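Local atomic coordinates of protein-tyrosine-phosphatase (PDB entry 2Z72), a protein that removes phosphate from phosphotyrosine by hydrolysis, as a cold-active phosphatase with a two-zinc site of the calcineurin-like phosphoesterase family. Residues 7-11 with 46-51; 99-103 with 131-136; 105-111 with 139-144; 255-261 with 284-289; 265-271 with 296-300. One frame throughout, in Å; residues are numbered along the deposited sequence. Where two conformers were deposited one is given.

How the interactions relate
Interactions 2 and 3 share one beta-alpha-beta unit: 3 pairs its strands, and 2 packs the loop 99-103 on its helix. Their centres lie about 9 Å apart, and W102 CZ2 comes within 3.2 Å of G107 O. Interaction 4 holds H286, a zinc ligand, and so lies at the two-zinc site, probably the active site; its nearest atoms are about 8 Å from those of interaction 3, whose M111 side chain is about 10 Å from a zinc. Interaction 5 backs onto interaction 4, with Y260 O 3.4 Å from F296 CE1, and its V300 side chain stays about 14 Å from a zinc. Interaction 1 is peripheral, its centre about 33 Å from that of interaction 4.

Interaction 1 (7-11 with 46-51); sequences EFDGP and HCGDLP
F8 and L50 join the outermost strand 8-14 of a three-stranded antiparallel sheet to the loop 46-51, which a disulfide from C47 to C27 also ties to the middle strand. With its CG anti to the carbonyl carbon (chi1 -66°), F8 sets its ring against the loop backbone. CE2 of F8 lies 3.6 Å from H46 O, which meets the ring edge in plane, and CD2 of F8 is 3.5 Å from C47 C. G48 suits the place, since a side chain there would crowd the ring. An alanine in place of F8 would probably open a gap beside the C47-G48 peptide, leaving the disulfide to hold this end of the loop with less side-chain contact. L50 presses both methyls against the strand backbone: CD1 is 3.5 Å from D9 O, while CD2 is 3.7 Å from F8 C. Beyond it two prolines meet after the cis peptide between G10 and P11. P51 CD sits 3.4 Å from G10 O, and P11 CD lies equally close, 3.4 Å, to P51 O.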
# COMPACT_ATOMS: atom_id res chain seq x y z
N GLU A 7 -21.23 13.75 6.29
CA GLU A 7 -20.26 13.17 5.43
C GLU A 7 -20.75 12.65 4.07
O GLU A 7 -21.90 12.28 3.85
CB GLU A 7 -19.73 11.97 6.26
CG GLU A 7 -19.46 12.32 7.72
CD GLU A 7 -18.10 12.93 7.85
OE1 GLU A 7 -17.35 12.99 6.84
OE2 GLU A 7 -17.80 13.35 8.98
N PHE A 8 -19.79 12.57 3.17
CA PHE A 8 -19.88 11.81 1.93
C PHE A 8 -18.74 10.81 1.94
O PHE A 8 -17.61 11.23 2.17
CB PHE A 8 -19.76 12.73 0.71
CG PHE A 8 -20.93 13.69 0.56
CD1 PHE A 8 -21.01 14.83 1.35
CD2 PHE A 8 -21.95 13.46 -0.35
CE1 PHE A 8 -22.06 15.68 1.20
CE2 PHE A 8 -23.01 14.35 -0.53
CZ PHE A 8 -23.04 15.45 0.27
N ASP A 9 -19.04 9.54 1.69
CA ASP A 9 -18.02 8.50 1.81
C ASP A 9 -18.44 7.30 0.97
O ASP A 9 -19.62 6.99 0.87
CB ASP A 9 -17.86 8.10 3.25
CG ASP A 9 -16.82 7.02 3.52
OD1 ASP A 9 -17.09 6.24 4.45
OD2 ASP A 9 -15.79 6.99 2.81
N GLY A 10 -17.48 6.62 0.43
CA GLY A 10 -17.72 5.41 -0.36
C GLY A 10 -17.17 5.49 -1.75
O GLY A 10 -16.41 6.41 -2.08
N PRO A 11 -17.53 4.55 -2.62
CA PRO A 11 -18.46 3.47 -2.32
C PRO A 11 -17.81 2.29 -1.62
O PRO A 11 -16.59 2.09 -1.68
CB PRO A 11 -18.87 3.07 -3.74
CG PRO A 11 -17.66 3.30 -4.60
CD PRO A 11 -17.06 4.57 -4.02
N HIS A 46 -26.72 13.72 -5.90
CA HIS A 46 -26.70 14.21 -4.54
C HIS A 46 -25.61 13.49 -3.74
O HIS A 46 -25.85 13.34 -2.55
CB HIS A 46 -28.01 14.07 -3.75
CG HIS A 46 -29.36 14.20 -4.35
ND1 HIS A 46 -30.48 13.52 -3.86
CD2 HIS A 46 -29.81 14.94 -5.41
CE1 HIS A 46 -31.50 13.86 -4.61
NE2 HIS A 46 -31.14 14.71 -5.55
N CYS A 47 -24.56 13.08 -4.41
CA CYS A 47 -23.54 12.38 -3.65
C CYS A 47 -22.10 12.90 -3.78
O CYS A 47 -21.17 12.09 -3.81
CB CYS A 47 -23.64 10.90 -4.10
SG CYS A 47 -23.03 10.08 -2.63
N GLY A 48 -21.91 14.23 -3.82
CA GLY A 48 -20.58 14.74 -3.78
C GLY A 48 -19.76 14.36 -4.99
O GLY A 48 -20.23 14.30 -6.15
N ASP A 49 -18.50 14.11 -4.74
CA ASP A 49 -17.56 13.82 -5.82
C ASP A 49 -16.91 12.48 -5.54
O ASP A 49 -15.75 12.25 -5.87
CB ASP A 49 -16.54 14.97 -5.84
CG ASP A 49 -16.11 15.13 -7.30
OD1 ASP A 49 -15.05 15.70 -7.63
OD2 ASP A 49 -16.88 14.63 -8.17
N LEU A 50 -17.73 11.62 -4.91
CA LEU A 50 -17.17 10.31 -4.55
C LEU A 50 -16.72 9.56 -5.79
O LEU A 50 -17.26 9.73 -6.89
CB LEU A 50 -18.21 9.49 -3.82
CG LEU A 50 -18.66 10.04 -2.47
CD1 LEU A 50 -19.78 9.17 -1.91
CD2 LEU A 50 -17.49 10.13 -1.51
N PRO A 51 -15.68 8.73 -5.62
CA PRO A 51 -15.09 8.12 -6.84
C PRO A 51 -15.98 7.11 -7.54
O PRO A 51 -16.67 6.32 -6.92
CB PRO A 51 -13.83 7.44 -6.29
CG PRO A 51 -14.12 7.19 -4.87
CD PRO A 51 -14.97 8.37 -4.42

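Interaction 2 (99-103 with 131-136); sequences DGNWA and QLDQQA
W102 settles on helix 122-138 beside A136 and Q135. Its CB meets the CB of Q135 at 3.7 Å. From there CG turns anti to the backbone N (chi1 -180°), which lays the indole along the helix surface. CG and CD1 pass over the CA of A136, and NE1, also near it, donates to G105 O. The six-membered ring receives the methyl of A136 in a CH-pi contact: CB stands 3.4 Å from the ring centroid, only 8° off the normal. CE3 is met near the ring plane by L132 CG at 3.7 Å. CZ2 and CH2 lie by the same A136 methyl, and CZ3 between it and L132 CD2. A larger side chain at A136 would probably push the indole off the helix. A leucine in place of W102 would probably leave the A136 methyl without its aromatic face and G105 O without its indole donor.

Q135 grips the loop with both ends of its amide: OE1 accepts the backbone N of W102 at 2.9 Å in a nearly straight bond, and NE2 donates to the side-chain OD1 of N101 at 2.9 Å. NE2 comes from above the N101 carbonyl plane, the amides almost perpendicular. W102 and L132 also reach M109 and V143, so the loop's tryptophan packs where the helix of the beta-alpha-beta crossover 108-111, 122-138, 142-145 meets its strands.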
# COMPACT_ATOMS: atom_id res chain seq x y z
N ASP A 99 -5.20 14.32 -16.58
CA ASP A 99 -6.52 13.78 -16.24
C ASP A 99 -6.46 12.97 -14.96
O ASP A 99 -7.45 12.35 -14.48
CB ASP A 99 -6.93 12.95 -17.48
CG ASP A 99 -7.14 13.84 -18.70
OD1 ASP A 99 -6.73 13.47 -19.81
OD2 ASP A 99 -7.75 14.93 -18.56
N GLY A 100 -5.29 12.82 -14.33
CA GLY A 100 -5.18 12.00 -13.12
C GLY A 100 -4.89 10.52 -13.34
O GLY A 100 -5.04 9.70 -12.41
N ASN A 101 -4.51 10.18 -14.57
CA ASN A 101 -4.39 8.79 -14.97
C ASN A 101 -2.89 8.44 -15.01
O ASN A 101 -2.03 9.29 -15.24
CB ASN A 101 -5.03 8.61 -16.35
CG ASN A 101 -6.54 8.90 -16.26
OD1 ASN A 101 -7.17 8.54 -15.28
ND2 ASN A 101 -7.03 9.52 -17.28
N TRP A 102 -2.61 7.15 -14.88
CA TRP A 102 -1.26 6.62 -14.97
C TRP A 102 -0.53 7.21 -16.21
O TRP A 102 -1.07 7.13 -17.35
CB TRP A 102 -1.26 5.14 -15.15
CG TRP A 102 0.01 4.38 -15.25
CD1 TRP A 102 0.57 3.95 -16.45
CD2 TRP A 102 0.86 3.92 -14.22
NE1 TRP A 102 1.71 3.26 -16.17
CE2 TRP A 102 1.92 3.21 -14.83
CE3 TRP A 102 0.87 4.01 -12.85
CZ2 TRP A 102 2.92 2.62 -14.07
CZ3 TRP A 102 1.85 3.42 -12.08
CH2 TRP A 102 2.87 2.72 -12.72
N ALA A 103 0.69 7.72 -15.98
CA ALA A 103 1.50 8.29 -17.01
C ALA A 103 2.93 7.75 -16.92
O ALA A 103 3.84 8.35 -17.47
CB ALA A 103 1.52 9.83 -16.92
N GLN A 131 -7.87 1.90 -9.56
CA GLN A 131 -7.84 2.36 -10.94
C GLN A 131 -6.40 2.42 -11.45
O GLN A 131 -6.13 2.00 -12.59
CB GLN A 131 -8.53 3.74 -11.03
CG GLN A 131 -8.47 4.34 -12.39
CD GLN A 131 -9.38 5.56 -12.40
OE1 GLN A 131 -8.88 6.68 -12.23
NE2 GLN A 131 -10.67 5.37 -12.57
N LEU A 132 -5.47 2.91 -10.65
CA LEU A 132 -4.08 3.03 -11.11
C LEU A 132 -3.52 1.66 -11.40
O LEU A 132 -2.72 1.49 -12.36
CB LEU A 132 -3.32 3.78 -10.01
CG LEU A 132 -2.06 4.41 -10.55
CD1 LEU A 132 -2.41 5.69 -11.35
CD2 LEU A 132 -1.11 4.76 -9.43
N ASP A 133 -3.85 0.66 -10.58
CA ASP A 133 -3.41 -0.73 -10.80
C ASP A 133 -3.81 -1.17 -12.19
O ASP A 133 -2.99 -1.68 -12.98
CB ASP A 133 -4.01 -1.53 -9.65
CG ASP A 133 -3.58 -2.97 -9.42
OD1 ASP A 133 -2.79 -3.52 -10.24
OD2 ASP A 133 -4.07 -3.55 -8.43
N GLN A 134 -5.08 -1.00 -12.57
CA GLN A 134 -5.56 -1.37 -13.87
C GLN A 134 -4.88 -0.56 -14.97
O GLN A 134 -4.46 -1.13 -15.99
CB GLN A 134 -7.08 -1.26 -13.95
CG GLN A 134 -7.59 -1.69 -15.33
CD GLN A 134 -7.37 -3.18 -15.63
OE1 GLN A 134 -8.03 -4.03 -15.09
NE2 GLN A 134 -6.45 -3.56 -16.48
N GLN A 135 -4.78 0.76 -14.79
CA GLN A 135 -4.17 1.58 -15.81
C GLN A 135 -2.69 1.23 -16.06
O GLN A 135 -2.25 1.24 -17.21
CB GLN A 135 -4.29 3.06 -15.44
CG GLN A 135 -5.74 3.56 -15.46
CD GLN A 135 -5.84 4.99 -14.98
OE1 GLN A 135 -4.93 5.50 -14.32
NE2 GLN A 135 -6.93 5.67 -15.34
N ALA A 136 -1.97 0.95 -14.97
CA ALA A 136 -0.56 0.59 -15.10
C ALA A 136 -0.46 -0.71 -15.92
O ALA A 136 0.33 -0.79 -16.85
CB ALA A 136 0.09 0.46 -13.76
O HOH W 1 -5.98 6.99 -12.22

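Interaction 3 (105-111 with 139-144); sequences GEGHMVM and AGGMVH
M142 lies alongside H108, and its CB covers the imidazole face almost centrally, 3.8 Å from the ring centroid. These neighbours sit on adjacent parallel strands, 108-111 and 142-145, whose side chains at this level point to the same side of the sheet. The backbones are joined by four hydrogen bonds in the staggered parallel pattern: M142 N to G107 O, M109 N to M142 O at 2.8 Å, H144 N to M109 O at 2.8 Å, and M111 N to H144 O. On the other side of the sheet M109 and V143 turn toward helix 122-138, where M129 touches both; flexible and branched side chains fit that apolar interface.

At the start of the pair G141 CA is 3.2 Å from G107 O, and a CB on G141 would run into that oxygen, which explains the glycine. G140 ends the preceding helix in a Schellman motif, where its positive phi also favours glycine. Water 2 joins E106 O and G140 O and lies 3.0 Å from H108 NE2.

In H108, CG anti to the carbonyl carbon (chi1 -68°) carries the ring toward H144, and chi2 -153° turns ND1 to its NE2, 2.8 Å away in an almost straight bond of 173°. One nitrogen must supply the hydrogen and the other a lone pair; if both rings are neutral, their tautomers are probably coupled.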
# COMPACT_ATOMS: atom_id res chain seq x y z
N GLY A 105 4.07 4.79 -17.91
CA GLY A 105 4.51 3.84 -18.93
C GLY A 105 4.65 2.42 -18.40
O GLY A 105 3.75 1.94 -17.71
N GLU A 106 5.76 1.80 -18.75
CA GLU A 106 6.06 0.46 -18.33
C GLU A 106 6.77 0.45 -16.99
O GLU A 106 7.26 -0.61 -16.54
CB GLU A 106 6.92 -0.28 -19.37
CG GLU A 106 6.19 -0.38 -20.71
CD GLU A 106 6.92 -1.22 -21.72
OE1 GLU A 106 6.28 -1.59 -22.71
OE2 GLU A 106 8.11 -1.48 -21.47
N GLY A 107 6.84 1.64 -16.33
CA GLY A 107 7.40 1.67 -14.99
C GLY A 107 6.58 0.86 -14.01
O GLY A 107 5.40 0.55 -14.25
N HIS A 108 7.20 0.56 -12.85
CA HIS A 108 6.55 -0.05 -11.72
C HIS A 108 6.47 0.92 -10.57
O HIS A 108 7.43 1.61 -10.28
CB HIS A 108 7.25 -1.33 -11.27
CG HIS A 108 7.13 -2.44 -12.26
ND1 HIS A 108 7.20 -3.75 -11.79
CD2 HIS A 108 6.96 -2.49 -13.58
CE1 HIS A 108 7.07 -4.55 -12.86
NE2 HIS A 108 6.92 -3.83 -13.94
N MET A 109 5.31 0.96 -9.90
CA MET A 109 5.16 1.66 -8.66
C MET A 109 5.10 0.66 -7.52
O MET A 109 4.36 -0.32 -7.64
CB MET A 109 3.82 2.47 -8.66
CG MET A 109 3.50 3.06 -7.32
SD MET A 109 1.96 4.01 -7.29
CE MET A 109 2.42 5.44 -8.17
N VAL A 110 5.81 0.89 -6.43
CA VAL A 110 5.68 0.08 -5.24
C VAL A 110 5.14 1.01 -4.14
O VAL A 110 5.83 1.94 -3.73
CB VAL A 110 6.99 -0.56 -4.77
CG1 VAL A 110 6.70 -1.52 -3.65
CG2 VAL A 110 7.69 -1.29 -5.93
N MET A 111 3.93 0.75 -3.72
CA MET A 111 3.38 1.46 -2.55
C MET A 111 3.45 0.50 -1.38
O MET A 111 2.71 -0.48 -1.33
CB MET A 111 1.92 1.91 -2.84
CG MET A 111 1.31 2.57 -1.59
SD MET A 111 -0.24 3.44 -1.91
CE MET A 111 0.34 4.86 -2.81
N ALA A 139 -0.89 -0.17 -19.58
CA ALA A 139 0.30 0.46 -20.15
C ALA A 139 1.49 -0.47 -20.18
O ALA A 139 2.56 -0.03 -20.67
CB ALA A 139 0.58 1.69 -19.32
N GLY A 140 1.39 -1.70 -19.67
CA GLY A 140 2.60 -2.50 -19.62
C GLY A 140 3.50 -2.33 -18.42
O GLY A 140 4.57 -2.89 -18.37
N GLY A 141 3.03 -1.53 -17.45
CA GLY A 141 3.70 -1.34 -16.17
C GLY A 141 2.94 -2.09 -15.08
O GLY A 141 2.13 -2.98 -15.34
N MET A 142 3.23 -1.68 -13.84
CA MET A 142 2.61 -2.35 -12.72
C MET A 142 2.51 -1.43 -11.53
O MET A 142 3.46 -0.67 -11.26
CB MET A 142 3.37 -3.59 -12.23
CG MET A 142 3.39 -4.77 -13.17
SD MET A 142 4.13 -6.25 -12.47
CE MET A 142 2.69 -6.89 -11.57
N VAL A 143 1.41 -1.57 -10.76
CA VAL A 143 1.40 -1.10 -9.39
C VAL A 143 1.47 -2.32 -8.48
O VAL A 143 0.68 -3.27 -8.60
CB VAL A 143 0.06 -0.36 -9.09
CG1 VAL A 143 -0.08 -0.07 -7.61
CG2 VAL A 143 -0.05 0.89 -9.93
N HIS A 144 2.43 -2.29 -7.58
CA HIS A 144 2.59 -3.23 -6.50
C HIS A 144 2.09 -2.55 -5.24
O HIS A 144 2.79 -1.74 -4.64
CB HIS A 144 4.05 -3.63 -6.29
CG HIS A 144 4.70 -4.16 -7.52
ND1 HIS A 144 4.64 -5.50 -7.90
CD2 HIS A 144 5.44 -3.52 -8.45
CE1 HIS A 144 5.34 -5.58 -8.98
NE2 HIS A 144 5.83 -4.41 -9.39
O HOH W 2 6.89 -3.30 -16.91
O HOH W 3 3.61 -1.26 -23.55

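Interaction 4 (255-261 with 284-289); sequences TWYRGYF and VGHTSQ. With ZN (zinc ion), chain C.
H286 binds zinc through ND1 at 2.1 Å, and T255, W256 and R258 surround much of the ring. R258 lays its guanidinium flat on one face of the imidazole, the centres 3.5 Å apart and the planes 14° from parallel. T255 O lies over the opposite face, a buried carbonyl with no polar partner. At the rim, the one N-H of H286 NE2 is shared, toward water 4 and, weakly and bent, W256 O, while an edge of the imidazole is turned toward the face of the W256 indole in an offset edge-to-face pair.

The guanidinium in turn is held by its NH2, which donates to H286 O at 2.7 Å, from above the carbonyl plane, and to T287 OG1 at 3.0 Å. An arginine, long, flat and rich in N-H groups, can both stack on the ring and bridge to T287, the residue after H286. T287 takes part on its other side too: its CB sits over the face of F261, 3.8 Å from the ring centroid. F261 then leans by its edge on V284, with CE1 3.8 Å from CG2.

Beyond this shell D78, a ligand of the second zinc, accepts the backbone N-H of H286. D114, N149 and H207 complete the first zinc, together with water 5 at 2.0 Å from the metal. H286 is thus one ligand of the two-metal site characteristic of calcineurin-like phosphoesterases.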
# COMPACT_ATOMS: atom_id res chain seq x y z
N THR A 255 5.95 -6.45 8.64
CA THR A 255 5.09 -5.28 8.58
C THR A 255 5.11 -4.40 9.83
O THR A 255 4.55 -3.32 9.78
CB THR A 255 3.64 -5.69 8.29
OG1 THR A 255 3.22 -6.58 9.31
CG2 THR A 255 3.53 -6.34 6.92
N TRP A 256 5.85 -4.78 10.85
CA TRP A 256 5.98 -3.95 12.06
C TRP A 256 7.40 -3.61 12.41
O TRP A 256 7.63 -2.68 13.18
CB TRP A 256 5.34 -4.64 13.25
CG TRP A 256 3.87 -4.66 13.29
CD1 TRP A 256 3.02 -5.59 12.71
CD2 TRP A 256 3.02 -3.72 13.92
NE1 TRP A 256 1.72 -5.29 12.97
CE2 TRP A 256 1.68 -4.13 13.71
CE3 TRP A 256 3.21 -2.58 14.68
CZ2 TRP A 256 0.58 -3.44 14.22
CZ3 TRP A 256 2.14 -1.89 15.16
CH2 TRP A 256 0.82 -2.31 14.94
N TYR A 257 8.41 -4.36 11.94
CA TYR A 257 9.76 -4.20 12.41
C TYR A 257 10.30 -2.81 12.15
O TYR A 257 10.21 -2.33 11.03
CB TYR A 257 10.63 -5.20 11.67
CG TYR A 257 12.09 -5.24 12.09
CD1 TYR A 257 12.46 -5.51 13.43
CD2 TYR A 257 13.10 -5.05 11.14
CE1 TYR A 257 13.81 -5.57 13.78
CE2 TYR A 257 14.43 -5.11 11.53
CZ TYR A 257 14.78 -5.35 12.84
OH TYR A 257 16.11 -5.43 13.16
N ARG A 258 10.87 -2.22 13.20
CA ARG A 258 11.44 -0.91 13.10
C ARG A 258 12.94 -0.87 13.38
O ARG A 258 13.52 0.19 13.61
CB ARG A 258 10.78 0.14 14.04
CG ARG A 258 9.35 0.35 13.64
CD ARG A 258 8.85 1.58 14.34
NE ARG A 258 7.44 1.68 14.36
CZ ARG A 258 6.54 2.29 13.69
NH1 ARG A 258 5.19 2.34 13.81
NH2 ARG A 258 6.98 3.02 12.66
N GLY A 259 13.57 -2.03 13.36
CA GLY A 259 14.97 -2.16 13.74
C GLY A 259 15.87 -1.30 12.87
O GLY A 259 16.94 -0.86 13.34
N TYR A 260 15.57 -1.08 11.58
CA TYR A 260 16.48 -0.30 10.72
C TYR A 260 16.61 1.15 11.22
O TYR A 260 17.57 1.82 10.88
CB TYR A 260 16.06 -0.29 9.26
CG TYR A 260 15.96 -1.65 8.63
CD1 TYR A 260 16.65 -2.75 9.14
CD2 TYR A 260 15.21 -1.85 7.50
CE1 TYR A 260 16.55 -4.00 8.53
CE2 TYR A 260 15.12 -3.08 6.89
CZ TYR A 260 15.78 -4.17 7.40
OH TYR A 260 15.65 -5.38 6.78
N PHE A 261 15.66 1.59 12.04
CA PHE A 261 15.61 2.94 12.58
C PHE A 261 16.07 3.05 14.00
O PHE A 261 16.01 4.12 14.62
CB PHE A 261 14.17 3.48 12.42
CG PHE A 261 13.76 3.52 10.97
CD1 PHE A 261 13.05 2.45 10.43
CD2 PHE A 261 14.10 4.58 10.18
CE1 PHE A 261 12.75 2.49 9.08
CE2 PHE A 261 13.75 4.61 8.87
CZ PHE A 261 13.07 3.55 8.30
N VAL A 284 11.72 0.66 2.71
CA VAL A 284 10.70 0.43 3.72
C VAL A 284 9.90 1.71 4.01
O VAL A 284 10.41 2.84 3.82
CB VAL A 284 11.30 -0.05 5.05
CG1 VAL A 284 12.06 -1.34 4.82
CG2 VAL A 284 12.24 0.99 5.68
N GLY A 285 8.70 1.50 4.48
CA GLY A 285 7.86 2.58 4.98
C GLY A 285 7.79 2.53 6.49
O GLY A 285 8.86 2.35 7.15
N HIS A 286 6.59 2.66 7.06
CA HIS A 286 6.16 2.38 8.41
C HIS A 286 6.65 3.34 9.47
O HIS A 286 5.87 3.70 10.35
CB HIS A 286 6.51 0.93 8.82
CG HIS A 286 6.01 0.46 10.13
ND1 HIS A 286 4.72 0.39 10.54
CD2 HIS A 286 6.73 -0.08 11.17
CE1 HIS A 286 4.71 -0.11 11.76
NE2 HIS A 286 5.92 -0.43 12.19
N THR A 287 7.92 3.67 9.47
CA THR A 287 8.57 4.56 10.41
C THR A 287 8.77 5.92 9.74
O THR A 287 9.62 6.07 8.86
CB THR A 287 9.89 3.94 10.91
OG1 THR A 287 9.66 2.62 11.39
CG2 THR A 287 10.43 4.80 12.07
N SER A 288 7.94 6.90 10.18
CA SER A 288 7.78 8.12 9.41
C SER A 288 9.01 9.03 9.53
O SER A 288 9.50 9.29 10.63
CB SER A 288 6.56 8.89 9.86
OG SER A 288 5.42 8.02 9.88
N GLN A 289 9.42 9.53 8.40
CA GLN A 289 10.53 10.48 8.25
C GLN A 289 10.06 11.82 7.68
O GLN A 289 8.96 11.93 7.14
CB GLN A 289 11.58 9.89 7.29
CG GLN A 289 12.06 8.52 7.70
CD GLN A 289 12.58 8.44 9.10
OE1 GLN A 289 12.23 7.52 9.89
NE2 GLN A 289 13.42 9.36 9.40
ZN ZN C . 3.02 0.98 9.40
O HOH W 4 6.46 -0.51 15.01
O HOH W 5 2.96 2.86 9.97

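Interaction 5 (265-271 with 296-300); sequences FTEAELD and FHNKV
A type I' beta turn, F296 to K299, links strands 293-295 and 300-302 and rests with F296 and K299 on the first turn of helix 267-277, whose N-cap is T266. E267 is the hub. Its CG stands anti to the backbone N (chi1 -165°) and the chain runs out extended, carrying the carboxylate between two basic partners. OE2 takes H297 ND1 on its syn lone pair at 2.6 Å, within the plane of the imidazole. OE1 uses its anti lone pair for K299 NZ at 2.7 Å. The lysine, fully stretched, makes a second salt bridge to D271 OD1 at 2.8 Å, and water 6 joins NZ to D271 OD2. Two carboxylates one helical turn apart probably keep K299 charged.

Beneath the charges, L270 CD2 wedges between F296 CB at 3.6 Å and K299 CB at 3.5 Å, and it also touches V300 CG2. F265 turns its ring edge to the face of F296 in an offset edge-to-face pair, planes 74° apart. F265 and L270 both lean on Y260, and K299 bonds through its backbone to I282, so the turn, at the end of the hairpin 293-302, brings the sheet's edge against the start of helix 267-277.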
# COMPACT_ATOMS: atom_id res chain seq x y z
N PHE A 265 21.11 -0.52 15.72
CA PHE A 265 21.24 -1.36 14.54
C PHE A 265 22.45 -0.95 13.78
O PHE A 265 22.77 0.22 13.54
CB PHE A 265 19.98 -1.16 13.68
CG PHE A 265 19.87 -2.22 12.60
CD1 PHE A 265 20.08 -1.87 11.29
CD2 PHE A 265 19.57 -3.54 12.89
CE1 PHE A 265 19.98 -2.77 10.23
CE2 PHE A 265 19.48 -4.44 11.86
CZ PHE A 265 19.74 -4.07 10.57
N THR A 266 23.18 -2.01 13.38
CA THR A 266 24.46 -1.73 12.77
C THR A 266 24.44 -2.09 11.29
O THR A 266 23.69 -2.96 10.85
CB THR A 266 25.58 -2.57 13.39
OG1 THR A 266 25.19 -3.96 13.46
CG2 THR A 266 25.76 -2.20 14.85
N GLU A 267 25.26 -1.34 10.54
CA GLU A 267 25.40 -1.61 9.12
C GLU A 267 25.91 -3.00 8.87
O GLU A 267 25.51 -3.64 7.90
CB GLU A 267 26.33 -0.58 8.53
CG GLU A 267 26.30 -0.52 7.05
CD GLU A 267 26.76 0.75 6.37
OE1 GLU A 267 27.26 0.63 5.23
OE2 GLU A 267 26.58 1.86 6.93
N ALA A 268 26.79 -3.51 9.68
CA ALA A 268 27.24 -4.92 9.54
C ALA A 268 26.10 -5.93 9.52
O ALA A 268 25.97 -6.86 8.77
CB ALA A 268 28.23 -5.25 10.63
N GLU A 269 25.14 -5.75 10.37
CA GLU A 269 23.95 -6.57 10.57
C GLU A 269 23.09 -6.39 9.32
O GLU A 269 22.63 -7.38 8.74
CB GLU A 269 23.10 -6.21 11.80
CG GLU A 269 22.05 -7.20 12.20
CD GLU A 269 20.99 -7.33 13.22
OE1 GLU A 269 21.10 -6.57 14.22
OE2 GLU A 269 20.06 -8.20 13.01
N LEU A 270 22.97 -5.13 8.87
CA LEU A 270 22.25 -4.92 7.61
C LEU A 270 22.88 -5.67 6.44
O LEU A 270 22.15 -6.27 5.63
CB LEU A 270 22.19 -3.41 7.34
CG LEU A 270 21.42 -2.98 6.13
CD1 LEU A 270 19.94 -3.38 6.23
CD2 LEU A 270 21.53 -1.48 6.01
N ASP A 271 24.20 -5.66 6.38
CA ASP A 271 24.88 -6.35 5.31
C ASP A 271 24.52 -7.81 5.29
O ASP A 271 24.38 -8.38 4.21
CB ASP A 271 26.41 -6.21 5.42
CG ASP A 271 26.88 -4.81 5.12
OD1 ASP A 271 26.19 -4.08 4.37
OD2 ASP A 271 28.01 -4.51 5.60
N PHE A 296 22.52 4.14 6.30
CA PHE A 296 23.55 3.09 6.13
C PHE A 296 24.11 3.11 4.72
O PHE A 296 24.09 2.15 3.99
CB PHE A 296 23.03 1.72 6.49
CG PHE A 296 22.44 1.66 7.88
CD1 PHE A 296 21.09 1.55 8.07
CD2 PHE A 296 23.26 1.74 8.98
CE1 PHE A 296 20.56 1.49 9.34
CE2 PHE A 296 22.77 1.69 10.28
CZ PHE A 296 21.38 1.60 10.46
N HIS A 297 24.67 4.28 4.32
CA HIS A 297 25.26 4.41 3.00
C HIS A 297 24.23 4.02 1.94
O HIS A 297 24.52 3.34 0.95
CB HIS A 297 26.57 3.62 2.97
CG HIS A 297 27.62 4.06 3.96
ND1 HIS A 297 27.73 3.48 5.20
CD2 HIS A 297 28.51 5.05 3.91
CE1 HIS A 297 28.72 4.08 5.88
NE2 HIS A 297 29.21 5.03 5.12
N ASN A 298 22.99 4.47 2.13
CA ASN A 298 21.84 4.27 1.28
C ASN A 298 21.51 2.80 0.98
O ASN A 298 20.82 2.50 0.01
CB ASN A 298 22.09 4.98 -0.02
CG ASN A 298 22.02 6.47 0.05
OD1 ASN A 298 21.17 7.01 0.71
ND2 ASN A 298 22.94 7.14 -0.64
N LYS A 299 21.88 1.94 1.89
CA LYS A 299 21.45 0.54 1.86
C LYS A 299 19.99 0.35 2.30
O LYS A 299 19.37 -0.62 1.87
CB LYS A 299 22.37 -0.29 2.79
CG LYS A 299 23.79 -0.32 2.23
CD LYS A 299 24.74 -1.03 3.17
CE LYS A 299 26.16 -0.89 2.71
NZ LYS A 299 27.13 -1.51 3.67
N VAL A 300 19.49 1.26 3.12
CA VAL A 300 18.07 1.33 3.46
C VAL A 300 17.57 2.67 2.94
O VAL A 300 18.18 3.71 3.21
CB VAL A 300 17.79 1.21 4.97
CG1 VAL A 300 16.33 1.58 5.29
CG2 VAL A 300 18.05 -0.19 5.52
O HOH W 6 29.64 -3.02 3.91